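Local coordinates for protein N-hydroxyarylamine O-acetyltransferase (Bacillus cereus, PDB 4DMO) that acetylates arylamines, and probably N-hydroxyarylamines, as an active bacterial arylamine N-acetyltransferase with an unusual catalytic triad, at residues 22-27 / 134-139; 51-56 / 71-76; 60-65 / 75-80. All coordinates share one frame; numbering follows the deposited sequence.

Interaction 1: 22-27 / 134-139; sequences VSFEDL and LAPVPF
Pro-136 shows how one proline ring can serve two side chains: its CG meets the CZ of Phe-24 and the CB of Leu-27, in each case at 4.0 Å. Phe-24 has CG anti to the backbone N (chi1 -180°), which carries its ring out to the proline, and CZ, at the far end, makes the contact, lying also 4.1 Å from Pro-136 CB; the two rings run past one another in opposing senses, the proline meeting the phenyl obliquely. The CB of Leu-27 points toward the proline, and the contact is made close to the backbone. A backbone bond from Leu-27 N to Phe-24 O, 2.9 Å long, links the two residues at the entry to helix 27-37. The contact thus joins the loop that leads into this helix, and the helix's first residue, to the chain that leads into strand 137-138, an outer strand of the eight-stranded antiparallel sheet, and Pro-136 also packs on Tyr-122 and Ile-124 of the adjacent strand. The Phe-24 ring also stacks with His-117. Within the same turn, Ser-23 N donates to Asp-26 OD2 at 2.9 Å, meeting it from above the carboxylate plane, and Asp-26 OD1 salt-bridges Lys-19.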
ATOM      1  N   VAL A  22      -8.262  17.222  10.369  1.00 43.63           N
ATOM      2  CA  VAL A  22      -8.531  16.262   9.289  1.00 33.39           C
ATOM      3  C   VAL A  22      -9.822  15.473   9.575  1.00 28.45           C
ATOM      4  O   VAL A  22      -9.973  14.859  10.625  1.00 34.78           O
ATOM      5  CB  VAL A  22      -7.334  15.259   9.121  1.00 40.60           C
ATOM      6  CG1 VAL A  22      -7.503  14.381   7.865  1.00 29.27           C
ATOM      7  CG2 VAL A  22      -6.022  16.013   9.050  1.00 39.37           C
ATOM      8  N   SER A  23     -10.746  15.468   8.635  1.00 25.31           N
ATOM      9  CA  SER A  23     -12.009  14.788   8.859  1.00 33.88           C
ATOM     10  C   SER A  23     -12.036  13.456   8.156  1.00 39.39           C
ATOM     11  O   SER A  23     -11.177  13.160   7.318  1.00 38.17           O
ATOM     12  CB  SER A  23     -13.188  15.638   8.350  1.00 47.64           C
ATOM     13  OG  SER A  23     -13.255  15.651   6.926  1.00 47.52           O
ATOM     14  N   PHE A  24     -13.054  12.663   8.477  1.00 39.71           N
ATOM     15  CA  PHE A  24     -13.237  11.367   7.838  1.00 34.66           C
ATOM     16  C   PHE A  24     -13.460  11.514   6.348  1.00 37.80           C
ATOM     17  O   PHE A  24     -12.906  10.767   5.528  1.00 38.80           O
ATOM     18  CB  PHE A  24     -14.423  10.634   8.447  1.00 31.25           C
ATOM     19  CG  PHE A  24     -14.660   9.301   7.838  1.00 34.18           C
ATOM     20  CD1 PHE A  24     -13.957   8.200   8.283  1.00 36.17           C
ATOM     21  CD2 PHE A  24     -15.560   9.135   6.803  1.00 32.81           C
ATOM     22  CE1 PHE A  24     -14.156   6.952   7.723  1.00 32.17           C
ATOM     23  CE2 PHE A  24     -15.751   7.874   6.249  1.00 39.71           C
ATOM     24  CZ  PHE A  24     -15.035   6.795   6.721  1.00 27.35           C
ATOM     25  N   GLU A  25     -14.292  12.480   6.000  1.00 39.67           N
ATOM     26  CA  GLU A  25     -14.675  12.693   4.616  1.00 38.47           C
ATOM     27  C   GLU A  25     -13.467  13.055   3.749  1.00 34.66           C
ATOM     28  O   GLU A  25     -13.523  12.925   2.519  1.00 32.75           O
ATOM     29  CB  GLU A  25     -15.779  13.762   4.572  1.00 51.16           C
ATOM     30  CG  GLU A  25     -16.383  13.997   3.209  1.00 61.17           C
ATOM     31  CD  GLU A  25     -17.892  14.148   3.254  1.00 68.75           C
ATOM     32  OE1 GLU A  25     -18.577  13.114   3.418  1.00 79.38           O
ATOM     33  OE2 GLU A  25     -18.399  15.284   3.118  1.00 72.32           O
ATOM     34  N   ASP A  26     -12.393  13.509   4.418  1.00 34.69           N
ATOM     35  CA  ASP A  26     -11.105  13.856   3.796  1.00 30.63           C
ATOM     36  C   ASP A  26     -10.247  12.627   3.422  1.00 34.83           C
ATOM     37  O   ASP A  26      -9.352  12.711   2.585  1.00 31.36           O
ATOM     38  CB  ASP A  26     -10.252  14.704   4.748  1.00 31.64           C
ATOM     39  CG  ASP A  26     -10.807  16.107   4.989  1.00 40.71           C
ATOM     40  OD1 ASP A  26     -11.539  16.650   4.134  1.00 44.61           O
ATOM     41  OD2 ASP A  26     -10.445  16.682   6.033  1.00 34.79           O
ATOM     42  N   LEU A  27     -10.492  11.502   4.074  1.00 28.34           N
ATOM     43  CA  LEU A  27      -9.598  10.353   3.974  1.00 31.17           C
ATOM     44  C   LEU A  27      -9.480   9.817   2.554  1.00 24.85           C
ATOM     45  O   LEU A  27      -8.373   9.548   2.057  1.00 23.48           O
ATOM     46  CB  LEU A  27     -10.091   9.265   4.903  1.00 28.84           C
ATOM     47  CG  LEU A  27     -10.005   9.687   6.362  1.00 23.38           C
ATOM     48  CD1 LEU A  27     -10.460   8.566   7.239  1.00 26.92           C
ATOM     49  CD2 LEU A  27      -8.596  10.119   6.725  1.00 27.64           C
ATOM     50  N   LEU A 134      -8.719   3.373  -2.774  1.00 19.68           N
ATOM     51  CA  LEU A 134      -8.718   4.848  -2.836  1.00 17.80           C
ATOM     52  C   LEU A 134      -9.752   5.488  -1.910  1.00 18.41           C
ATOM     53  O   LEU A 134     -10.114   6.661  -2.049  1.00 18.72           O
ATOM     54  CB  LEU A 134      -8.918   5.326  -4.265  1.00 17.27           C
ATOM     55  CG  LEU A 134      -7.868   4.696  -5.174  1.00 13.24           C
ATOM     56  CD1 LEU A 134      -8.139   5.114  -6.576  1.00 12.32           C
ATOM     57  CD2 LEU A 134      -6.479   5.097  -4.784  1.00 10.59           C
ATOM     58  N   ALA A 135     -10.215   4.705  -0.951  1.00 20.55           N
ATOM     59  CA  ALA A 135     -11.102   5.211   0.079  1.00 24.48           C
ATOM     60  C   ALA A 135     -11.195   4.171   1.187  1.00 16.71           C
ATOM     61  O   ALA A 135     -10.822   3.017   0.980  1.00 21.59           O
ATOM     62  CB  ALA A 135     -12.476   5.506  -0.514  1.00 23.85           C
ATOM     63  N   PRO A 136     -11.663   4.571   2.375  1.00 21.19           N
ATOM     64  CA  PRO A 136     -11.924   3.596   3.436  1.00 21.51           C
ATOM     65  C   PRO A 136     -12.926   2.510   3.009  1.00 26.48           C
ATOM     66  O   PRO A 136     -13.874   2.768   2.281  1.00 18.44           O
ATOM     67  CB  PRO A 136     -12.518   4.458   4.568  1.00 24.76           C
ATOM     68  CG  PRO A 136     -12.016   5.811   4.310  1.00 21.72           C
ATOM     69  CD  PRO A 136     -11.994   5.939   2.810  1.00 26.86           C
ATOM     70  N   VAL A 137     -12.677   1.283   3.442  1.00 27.49           N
ATOM     71  CA  VAL A 137     -13.582   0.194   3.157  1.00 25.37           C
ATOM     72  C   VAL A 137     -14.308  -0.159   4.457  1.00 25.61           C
ATOM     73  O   VAL A 137     -13.690  -0.608   5.439  1.00 25.18           O
ATOM     74  CB  VAL A 137     -12.840  -1.061   2.621  1.00 22.92           C
ATOM     75  CG1 VAL A 137     -13.877  -2.151   2.239  1.00 22.54           C
ATOM     76  CG2 VAL A 137     -11.949  -0.697   1.435  1.00 19.69           C
ATOM     77  N   PRO A 138     -15.623   0.052   4.472  1.00 22.13           N
ATOM     78  CA  PRO A 138     -16.393  -0.217   5.684  1.00 28.08           C
ATOM     79  C   PRO A 138     -16.529  -1.708   5.943  1.00 24.09           C
ATOM     80  O   PRO A 138     -16.843  -2.491   5.049  1.00 22.97           O
ATOM     81  CB  PRO A 138     -17.754   0.395   5.374  1.00 26.43           C
ATOM     82  CG  PRO A 138     -17.879   0.276   3.870  1.00 28.09           C
ATOM     83  CD  PRO A 138     -16.472   0.461   3.336  1.00 30.48           C
ATOM     84  N   PHE A 139     -16.285  -2.085   7.182  1.00 20.44           N
ATOM     85  CA  PHE A 139     -16.481  -3.448   7.611  1.00 29.09           C
ATOM     86  C   PHE A 139     -17.956  -3.887   7.487  1.00 30.66           C
ATOM     87  O   PHE A 139     -18.235  -5.085   7.431  1.00 31.08           O
ATOM     88  CB  PHE A 139     -16.010  -3.612   9.057  1.00 23.07           C
ATOM     89  CG  PHE A 139     -14.541  -3.935   9.191  1.00 24.62           C
ATOM     90  CD1 PHE A 139     -13.576  -3.016   8.824  1.00 23.30           C
ATOM     91  CD2 PHE A 139     -14.136  -5.164   9.706  1.00 29.61           C
ATOM     92  CE1 PHE A 139     -12.225  -3.309   8.967  1.00 31.27           C
ATOM     93  CE2 PHE A 139     -12.780  -5.482   9.843  1.00 31.05           C
ATOM     94  CZ  PHE A 139     -11.825  -4.542   9.484  1.00 29.86           C
TER

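Interaction 2: 51-56 / 71-76; sequences KEISKE and CYELNP
The Tyr-72 ring receives Ile-53 at its edge, near the ring plane, where the methyl CD1 of the isoleucine lies 4.1 Å from Tyr-72 CD2. The phenol takes the crowded position between backbone N and carbonyl carbon (chi1 52°), and packs on Gln-202, Ile-205 and Ile-111. The puckered ring of Pro-76 offers its CB to Ile-53 CG2 at 4.3 Å. Between the two rings lies the carbonyl of Tyr-72, and Ile-53 CG2 approaches Tyr-72 O to 3.6 Å. Four residues on, Pro-76 has no N-H to give this oxygen, the helix kinks there, and aliphatic carbons of Ile-53 lie beside the carbonyl. With CG1 anti to its carbonyl carbon (chi1 -59°), Ile-53 sends CD1 to Glu-73 CG, 3.9 Å away, the two side chains crossing at about a right angle. The Glu-73 carboxylate is bound elsewhere, by Asn-44, Lys-61 and the backbone N of Leu-70. Ile-53 comes just before Ser-54, the N-cap of helix 55-64, and the loop entering one helix is thus packed against the start of the next. The Arg-Gly-Gly-x-Cys-Tyr-Glu signature of arylamine N-acetyltransferases runs from the loop into this start, and Cys-71, whose side chain touches His-110, is probably the triad cysteine.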
ATOM      1  N   LYS A  51      15.270  -0.602   6.623  1.00 26.51           N
ATOM      2  CA  LYS A  51      15.500  -0.344   8.040  1.00 26.33           C
ATOM      3  C   LYS A  51      14.322  -0.847   8.827  1.00 27.97           C
ATOM      4  O   LYS A  51      13.306  -1.290   8.270  1.00 23.92           O
ATOM      5  CB  LYS A  51      15.667   1.152   8.324  1.00 27.16           C
ATOM      6  CG  LYS A  51      16.861   1.793   7.709  1.00 26.26           C
ATOM      7  CD  LYS A  51      16.937   3.246   8.149  1.00 39.24           C
ATOM      8  CE  LYS A  51      18.082   3.965   7.463  1.00 45.54           C
ATOM      9  NZ  LYS A  51      18.873   4.750   8.437  1.00 44.81           N
ATOM     10  N   GLU A  52      14.485  -0.755  10.140  1.00 23.25           N
ATOM     11  CA  GLU A  52      13.430  -1.039  11.074  1.00 27.52           C
ATOM     12  C   GLU A  52      12.204  -0.210  10.704  1.00 19.73           C
ATOM     13  O   GLU A  52      12.304   0.954  10.337  1.00 23.33           O
ATOM     14  CB  GLU A  52      13.911  -0.692  12.488  1.00 26.48           C
ATOM     15  CG  GLU A  52      13.108  -1.306  13.605  1.00 40.64           C
ATOM     16  CD  GLU A  52      13.308  -0.557  14.921  1.00 47.62           C
ATOM     17  OE1 GLU A  52      14.259   0.252  15.005  1.00 50.10           O
ATOM     18  OE2 GLU A  52      12.503  -0.757  15.860  1.00 50.44           O
ATOM     19  N   ILE A  53      11.038  -0.815  10.811  1.00 15.74           N
ATOM     20  CA  ILE A  53       9.812  -0.101  10.537  1.00 18.45           C
ATOM     21  C   ILE A  53       9.480   0.765  11.755  1.00 26.55           C
ATOM     22  O   ILE A  53       9.182   0.242  12.830  1.00 32.89           O
ATOM     23  CB  ILE A  53       8.651  -1.068  10.262  1.00 16.98           C
ATOM     24  CG1 ILE A  53       8.984  -1.959   9.088  1.00 13.29           C
ATOM     25  CG2 ILE A  53       7.359  -0.309  10.013  1.00 18.94           C
ATOM     26  CD1 ILE A  53       9.497  -1.217   7.880  1.00 20.81           C
ATOM     27  N   SER A  54       9.542   2.083  11.572  1.00 26.68           N
ATOM     28  CA  SER A  54       9.268   3.026  12.634  1.00 24.51           C
ATOM     29  C   SER A  54       8.766   4.303  11.991  1.00 19.91           C
ATOM     30  O   SER A  54       8.891   4.497  10.801  1.00 20.23           O
ATOM     31  CB  SER A  54      10.534   3.310  13.461  1.00 22.54           C
ATOM     32  OG  SER A  54      11.488   4.097  12.754  1.00 24.84           O
ATOM     33  N   LYS A  55       8.167   5.159  12.795  1.00 20.20           N
ATOM     34  CA  LYS A  55       7.666   6.428  12.327  1.00 19.27           C
ATOM     35  C   LYS A  55       8.788   7.289  11.754  1.00 25.69           C
ATOM     36  O   LYS A  55       8.633   7.923  10.703  1.00 24.10           O
ATOM     37  CB  LYS A  55       6.998   7.158  13.477  1.00 25.12           C
ATOM     38  CG  LYS A  55       6.180   8.370  13.053  1.00 32.42           C
ATOM     39  CD  LYS A  55       5.384   8.963  14.215  1.00 21.99           C
ATOM     40  CE  LYS A  55       4.877  10.334  13.825  1.00 30.18           C
ATOM     41  NZ  LYS A  55       4.266  11.080  14.950  1.00 38.22           N
ATOM     42  N   GLU A  56       9.913   7.341  12.463  1.00 28.91           N
ATOM     43  CA  GLU A  56      11.051   8.163  12.022  1.00 30.98           C
ATOM     44  C   GLU A  56      11.699   7.622  10.764  1.00 20.33           C
ATOM     45  O   GLU A  56      11.910   8.376   9.830  1.00 22.47           O
ATOM     46  CB  GLU A  56      12.099   8.312  13.124  1.00 29.70           C
ATOM     47  CG  GLU A  56      11.757   9.387  14.128  1.00 35.77           C
ATOM     48  CD  GLU A  56      12.168  10.772  13.633  1.00 46.72           C
ATOM     49  OE1 GLU A  56      13.347  11.142  13.846  1.00 58.30           O
ATOM     50  OE2 GLU A  56      11.331  11.481  13.032  1.00 44.33           O
ATOM     51  N   CYS A  71       3.748  -2.975   1.518  1.00 13.73           N
ATOM     52  CA  CYS A  71       2.579  -2.831   2.358  1.00  9.98           C
ATOM     53  C   CYS A  71       2.951  -2.505   3.802  1.00 14.39           C
ATOM     54  O   CYS A  71       2.274  -1.723   4.435  1.00 14.36           O
ATOM     55  CB  CYS A  71       1.709  -4.103   2.301  1.00 12.20           C
ATOM     56  SG  CYS A  71       2.444  -5.536   3.034  1.00 17.44           S
ATOM     57  N   TYR A  72       4.025  -3.114   4.309  1.00 13.57           N
ATOM     58  CA  TYR A  72       4.437  -2.944   5.687  1.00 13.80           C
ATOM     59  C   TYR A  72       5.177  -1.642   5.906  1.00 16.03           C
ATOM     60  O   TYR A  72       5.581  -1.353   7.040  1.00 14.10           O
ATOM     61  CB  TYR A  72       5.322  -4.134   6.153  1.00 21.32           C
ATOM     62  CG  TYR A  72       6.494  -4.433   5.224  1.00 12.87           C
ATOM     63  CD1 TYR A  72       6.447  -5.505   4.329  1.00 13.36           C
ATOM     64  CD2 TYR A  72       7.610  -3.616   5.198  1.00 10.27           C
ATOM     65  CE1 TYR A  72       7.514  -5.768   3.450  1.00 16.48           C
ATOM     66  CE2 TYR A  72       8.668  -3.870   4.327  1.00 14.64           C
ATOM     67  CZ  TYR A  72       8.624  -4.944   3.471  1.00 15.64           C
ATOM     68  OH  TYR A  72       9.659  -5.171   2.618  1.00  9.92           O
ATOM     69  N   GLU A  73       5.399  -0.891   4.822  1.00 12.40           N
ATOM     70  CA  GLU A  73       5.903   0.472   4.919  1.00 13.61           C
ATOM     71  C   GLU A  73       4.793   1.500   4.618  1.00 16.56           C
ATOM     72  O   GLU A  73       4.661   2.495   5.322  1.00 17.34           O
ATOM     73  CB  GLU A  73       7.108   0.678   3.981  1.00 17.78           C
ATOM     74  CG  GLU A  73       8.302  -0.215   4.281  1.00 15.53           C
ATOM     75  CD  GLU A  73       9.359  -0.219   3.160  1.00 15.73           C
ATOM     76  OE1 GLU A  73      10.519   0.162   3.405  1.00 14.97           O
ATOM     77  OE2 GLU A  73       9.028  -0.591   2.021  1.00 18.04           O
ATOM     78  N   LEU A  74       3.995   1.281   3.574  1.00 14.12           N
ATOM     79  CA  LEU A  74       2.988   2.300   3.184  1.00 14.62           C
ATOM     80  C   LEU A  74       1.852   2.348   4.190  1.00 13.47           C
ATOM     81  O   LEU A  74       1.407   3.422   4.569  1.00 15.77           O
ATOM     82  CB  LEU A  74       2.422   2.066   1.777  1.00  9.03           C
ATOM     83  CG  LEU A  74       3.453   2.049   0.631  1.00 14.34           C
ATOM     84  CD1 LEU A  74       2.849   1.911  -0.778  1.00 16.52           C
ATOM     85  CD2 LEU A  74       4.295   3.281   0.691  1.00 14.67           C
ATOM     86  N   ASN A  75       1.373   1.197   4.650  1.00 13.63           N
ATOM     87  CA  ASN A  75       0.255   1.227   5.575  1.00 17.69           C
ATOM     88  C   ASN A  75       0.611   1.753   6.970  1.00 15.64           C
ATOM     89  O   ASN A  75      -0.159   2.533   7.551  1.00 17.05           O
ATOM     90  CB  ASN A  75      -0.463  -0.125   5.615  1.00 13.49           C
ATOM     91  CG  ASN A  75      -1.319  -0.325   4.413  1.00 14.36           C
ATOM     92  OD1 ASN A  75      -1.928   0.614   3.926  1.00 13.41           O
ATOM     93  ND2 ASN A  75      -1.332  -1.538   3.880  1.00 13.68           N
ATOM     94  N   PRO A  76       1.790   1.381   7.499  1.00 20.85           N
ATOM     95  CA  PRO A  76       2.185   2.046   8.750  1.00 17.53           C
ATOM     96  C   PRO A  76       2.433   3.542   8.565  1.00 18.35           C
ATOM     97  O   PRO A  76       2.122   4.315   9.464  1.00 18.03           O
ATOM     98  CB  PRO A  76       3.463   1.325   9.138  1.00 18.10           C
ATOM     99  CG  PRO A  76       3.275  -0.065   8.549  1.00 20.66           C
ATOM    100  CD  PRO A  76       2.620   0.202   7.219  1.00 15.82           C
TER

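Interaction 3: 60-65 / 75-80; sequences EKILVN and NPTMYY
Thr-77 is the residue of helix 71-84 that meets Ile-62 and Leu-63, and its two branches divide the work between them. Just ahead of it in sequence, Asn-75 turns to strand 103-117 and the residues after strand 120-124, where its amide binds Ile-111 O, Glu-125 OE2 and Val-126 N. Pro-76 follows at the kink of the helix, yet the regular bonding resumes at once: Pro-76 O accepts from Tyr-80 N at 2.9 Å. At Thr-77 the hydroxyl sits beside the backbone N, anti to the carbonyl carbon (chi1 -62°), a rotation that lets OG1 bond back to Glu-73 O, one turn earlier. The buried hydroxyl is thereby satisfied within its own helix and can present itself to a purely aliphatic neighbour, Ile-62 CG1, 3.8 Å from Thr-77 OG1. The methyl branch points at the second partner, and Thr-77 CG2 lies a loose 4.4 Å from Leu-63 CD2. Here helices 55-64 and 71-84, consecutive in the N-terminal helical part of the acetyltransferase fold, pack near the end of the first. That end carries a wider pi-type turn, in which Asn-65 N donates to Glu-60 O at 2.8 Å. Past the threonine, Met-78 touches Val-126. The edge of the Tyr-79 ring has Pro-76 O in its plane, and Tyr-79 CD2 lies 3.8 Å above one face of the Tyr-80 ring, offset toward the rim. Tyr-80 itself extends past Lys-55 and Leu-58, farther back on helix 55-64, and its OH bonds Glu-195 OE1.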
ATOM      1  N   GLU A  60      11.502   9.608   7.007  1.00 20.25           N
ATOM      2  CA  GLU A  60      12.756   9.840   6.277  1.00 22.51           C
ATOM      3  C   GLU A  60      12.764   9.176   4.904  1.00 21.83           C
ATOM      4  O   GLU A  60      13.058   9.814   3.914  1.00 20.19           O
ATOM      5  CB  GLU A  60      13.933   9.300   7.098  1.00 24.42           C
ATOM      6  CG  GLU A  60      15.276   9.224   6.349  1.00 35.24           C
ATOM      7  CD  GLU A  60      16.111  10.494   6.463  1.00 46.69           C
ATOM      8  OE1 GLU A  60      15.565  11.526   6.918  1.00 47.48           O
ATOM      9  OE2 GLU A  60      17.304  10.469   6.059  1.00 50.47           O
ATOM     10  N   LYS A  61      12.437   7.885   4.849  1.00 25.79           N
ATOM     11  CA  LYS A  61      12.429   7.173   3.574  1.00 18.85           C
ATOM     12  C   LYS A  61      11.323   7.698   2.646  1.00 14.11           C
ATOM     13  O   LYS A  61      11.584   8.101   1.500  1.00 16.43           O
ATOM     14  CB  LYS A  61      12.287   5.648   3.785  1.00 12.27           C
ATOM     15  CG  LYS A  61      12.364   4.879   2.468  1.00 20.03           C
ATOM     16  CD  LYS A  61      11.847   3.446   2.525  1.00 17.99           C
ATOM     17  CE  LYS A  61      12.010   2.752   1.167  1.00 13.80           C
ATOM     18  NZ  LYS A  61      10.911   1.740   0.946  1.00 19.67           N
ATOM     19  N   ILE A  62      10.094   7.736   3.144  1.00 14.08           N
ATOM     20  CA  ILE A  62       8.946   8.001   2.295  1.00 15.45           C
ATOM     21  C   ILE A  62       8.700   9.482   2.105  1.00 20.47           C
ATOM     22  O   ILE A  62       8.435   9.930   0.995  1.00 18.60           O
ATOM     23  CB  ILE A  62       7.607   7.391   2.893  1.00 19.20           C
ATOM     24  CG1 ILE A  62       7.739   5.907   3.197  1.00 19.05           C
ATOM     25  CG2 ILE A  62       6.442   7.583   1.941  1.00 14.83           C
ATOM     26  CD1 ILE A  62       7.725   5.045   1.994  1.00 24.10           C
ATOM     27  N   LEU A  63       8.728  10.243   3.194  1.00 23.54           N
ATOM     28  CA  LEU A  63       8.302  11.640   3.122  1.00 27.07           C
ATOM     29  C   LEU A  63       9.465  12.572   2.774  1.00 22.20           C
ATOM     30  O   LEU A  63       9.338  13.447   1.926  1.00 30.45           O
ATOM     31  CB  LEU A  63       7.625  12.079   4.426  1.00 27.60           C
ATOM     32  CG  LEU A  63       6.530  11.154   4.937  1.00 23.97           C
ATOM     33  CD1 LEU A  63       5.909  11.705   6.207  1.00 20.67           C
ATOM     34  CD2 LEU A  63       5.451  10.933   3.881  1.00 32.64           C
ATOM     35  N   VAL A  64      10.607  12.358   3.404  1.00 23.32           N
ATOM     36  CA  VAL A  64      11.757  13.220   3.177  1.00 21.98           C
ATOM     37  C   VAL A  64      12.484  12.817   1.899  1.00 22.67           C
ATOM     38  O   VAL A  64      12.689  13.650   1.022  1.00 20.42           O
ATOM     39  CB  VAL A  64      12.742  13.199   4.379  1.00 27.88           C
ATOM     40  CG1 VAL A  64      13.988  14.042   4.074  1.00 34.67           C
ATOM     41  CG2 VAL A  64      12.057  13.700   5.658  1.00 25.57           C
ATOM     42  N   ASN A  65      12.853  11.545   1.784  1.00 17.83           N
ATOM     43  CA  ASN A  65      13.632  11.091   0.630  1.00 18.60           C
ATOM     44  C   ASN A  65      12.789  10.679  -0.594  1.00 19.44           C
ATOM     45  O   ASN A  65      13.305  10.169  -1.569  1.00 22.57           O
ATOM     46  CB  ASN A  65      14.552   9.950   1.058  1.00 18.41           C
ATOM     47  CG  ASN A  65      15.686  10.433   1.950  1.00 27.56           C
ATOM     48  OD1 ASN A  65      16.039  11.603   1.914  1.00 30.33           O
ATOM     49  ND2 ASN A  65      16.263   9.536   2.737  1.00 24.11           N
ATOM     50  N   ASN A  75       1.373   1.197   4.650  1.00 13.63           N
ATOM     51  CA  ASN A  75       0.255   1.227   5.575  1.00 17.69           C
ATOM     52  C   ASN A  75       0.611   1.753   6.970  1.00 15.64           C
ATOM     53  O   ASN A  75      -0.159   2.533   7.551  1.00 17.05           O
ATOM     54  CB  ASN A  75      -0.463  -0.125   5.615  1.00 13.49           C
ATOM     55  CG  ASN A  75      -1.319  -0.325   4.413  1.00 14.36           C
ATOM     56  OD1 ASN A  75      -1.928   0.614   3.926  1.00 13.41           O
ATOM     57  ND2 ASN A  75      -1.332  -1.538   3.880  1.00 13.68           N
ATOM     58  N   PRO A  76       1.790   1.381   7.499  1.00 20.85           N
ATOM     59  CA  PRO A  76       2.185   2.046   8.750  1.00 17.53           C
ATOM     60  C   PRO A  76       2.433   3.542   8.565  1.00 18.35           C
ATOM     61  O   PRO A  76       2.122   4.315   9.464  1.00 18.03           O
ATOM     62  CB  PRO A  76       3.463   1.325   9.138  1.00 18.10           C
ATOM     63  CG  PRO A  76       3.275  -0.065   8.549  1.00 20.66           C
ATOM     64  CD  PRO A  76       2.620   0.202   7.219  1.00 15.82           C
ATOM     65  N   THR A  77       2.943   3.955   7.412  1.00 14.49           N
ATOM     66  CA  THR A  77       3.083   5.384   7.144  1.00 20.25           C
ATOM     67  C   THR A  77       1.748   6.100   7.312  1.00 19.98           C
ATOM     68  O   THR A  77       1.687   7.156   7.917  1.00 14.67           O
ATOM     69  CB  THR A  77       3.608   5.668   5.709  1.00 16.86           C
ATOM     70  OG1 THR A  77       4.900   5.107   5.561  1.00 13.85           O
ATOM     71  CG2 THR A  77       3.705   7.161   5.431  1.00 22.78           C
ATOM     72  N   MET A  78       0.689   5.536   6.726  1.00 20.13           N
ATOM     73  CA  MET A  78      -0.632   6.153   6.753  1.00 16.89           C
ATOM     74  C   MET A  78      -1.176   6.069   8.183  1.00 18.80           C
ATOM     75  O   MET A  78      -1.666   7.036   8.750  1.00 23.72           O
ATOM     76  CB  MET A  78      -1.559   5.464   5.750  1.00 19.38           C
ATOM     77  CG  MET A  78      -3.037   5.853   5.860  1.00 23.25           C
ATOM     78  SD  MET A  78      -3.391   7.599   5.528  1.00 23.72           S
ATOM     79  CE  MET A  78      -3.285   7.630   3.755  1.00 23.64           C
ATOM     80  N   TYR A  79      -1.023   4.906   8.776  1.00 19.08           N
ATOM     81  CA  TYR A  79      -1.309   4.739  10.186  1.00 21.62           C
ATOM     82  C   TYR A  79      -0.767   5.908  11.043  1.00 25.61           C
ATOM     83  O   TYR A  79      -1.537   6.535  11.761  1.00 27.40           O
ATOM     84  CB  TYR A  79      -0.707   3.418  10.646  1.00 15.00           C
ATOM     85  CG  TYR A  79      -0.665   3.240  12.134  1.00 18.46           C
ATOM     86  CD1 TYR A  79      -1.824   3.018  12.841  1.00 21.90           C
ATOM     87  CD2 TYR A  79       0.546   3.266  12.831  1.00 20.35           C
ATOM     88  CE1 TYR A  79      -1.802   2.844  14.197  1.00 24.83           C
ATOM     89  CE2 TYR A  79       0.581   3.082  14.188  1.00 27.72           C
ATOM     90  CZ  TYR A  79      -0.606   2.870  14.866  1.00 24.02           C
ATOM     91  OH  TYR A  79      -0.614   2.693  16.213  1.00 21.57           O
ATOM     92  N   TYR A  80       0.539   6.202  10.977  1.00 18.12           N
ATOM     93  CA  TYR A  80       1.119   7.298  11.779  1.00 25.81           C
ATOM     94  C   TYR A  80       0.505   8.645  11.455  1.00 25.23           C
ATOM     95  O   TYR A  80       0.186   9.415  12.365  1.00 29.99           O
ATOM     96  CB  TYR A  80       2.649   7.399  11.637  1.00 16.63           C
ATOM     97  CG  TYR A  80       3.376   6.196  12.197  1.00 20.13           C
ATOM     98  CD1 TYR A  80       3.295   5.861  13.537  1.00 20.58           C
ATOM     99  CD2 TYR A  80       4.105   5.371  11.363  1.00 14.56           C
ATOM    100  CE1 TYR A  80       3.940   4.758  14.013  1.00 24.42           C
ATOM    101  CE2 TYR A  80       4.741   4.282  11.824  1.00 20.74           C
ATOM    102  CZ  TYR A  80       4.662   3.966  13.148  1.00 24.15           C
ATOM    103  OH  TYR A  80       5.319   2.853  13.607  1.00 29.36           O
TER

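How the interactions relate
All three contacts are buried and chiefly apolar, but they differ in distance from the chain centre. Interactions 2 and 3, each about 11 Å from the centre of the chain, join the same two helices, 55-64 and 71-84, interaction 2 through the loop leading into the first, and share Asn-75 and Pro-76. They also touch directly: Lys-61 NZ and Glu-73 OE1 form a salt bridge of 2.9 Å, and Leu-74 packs on Ile-62. Interaction 1 lies farther out, about 15 Å from the centre, and joins a helix start to the edge of a sheet through rings and aliphatic carbons. In the helix pair, by contrast, aliphatic groups rest beside polar oxygens, a backbone carbonyl in interaction 2 and a threonine hydroxyl in interaction 3.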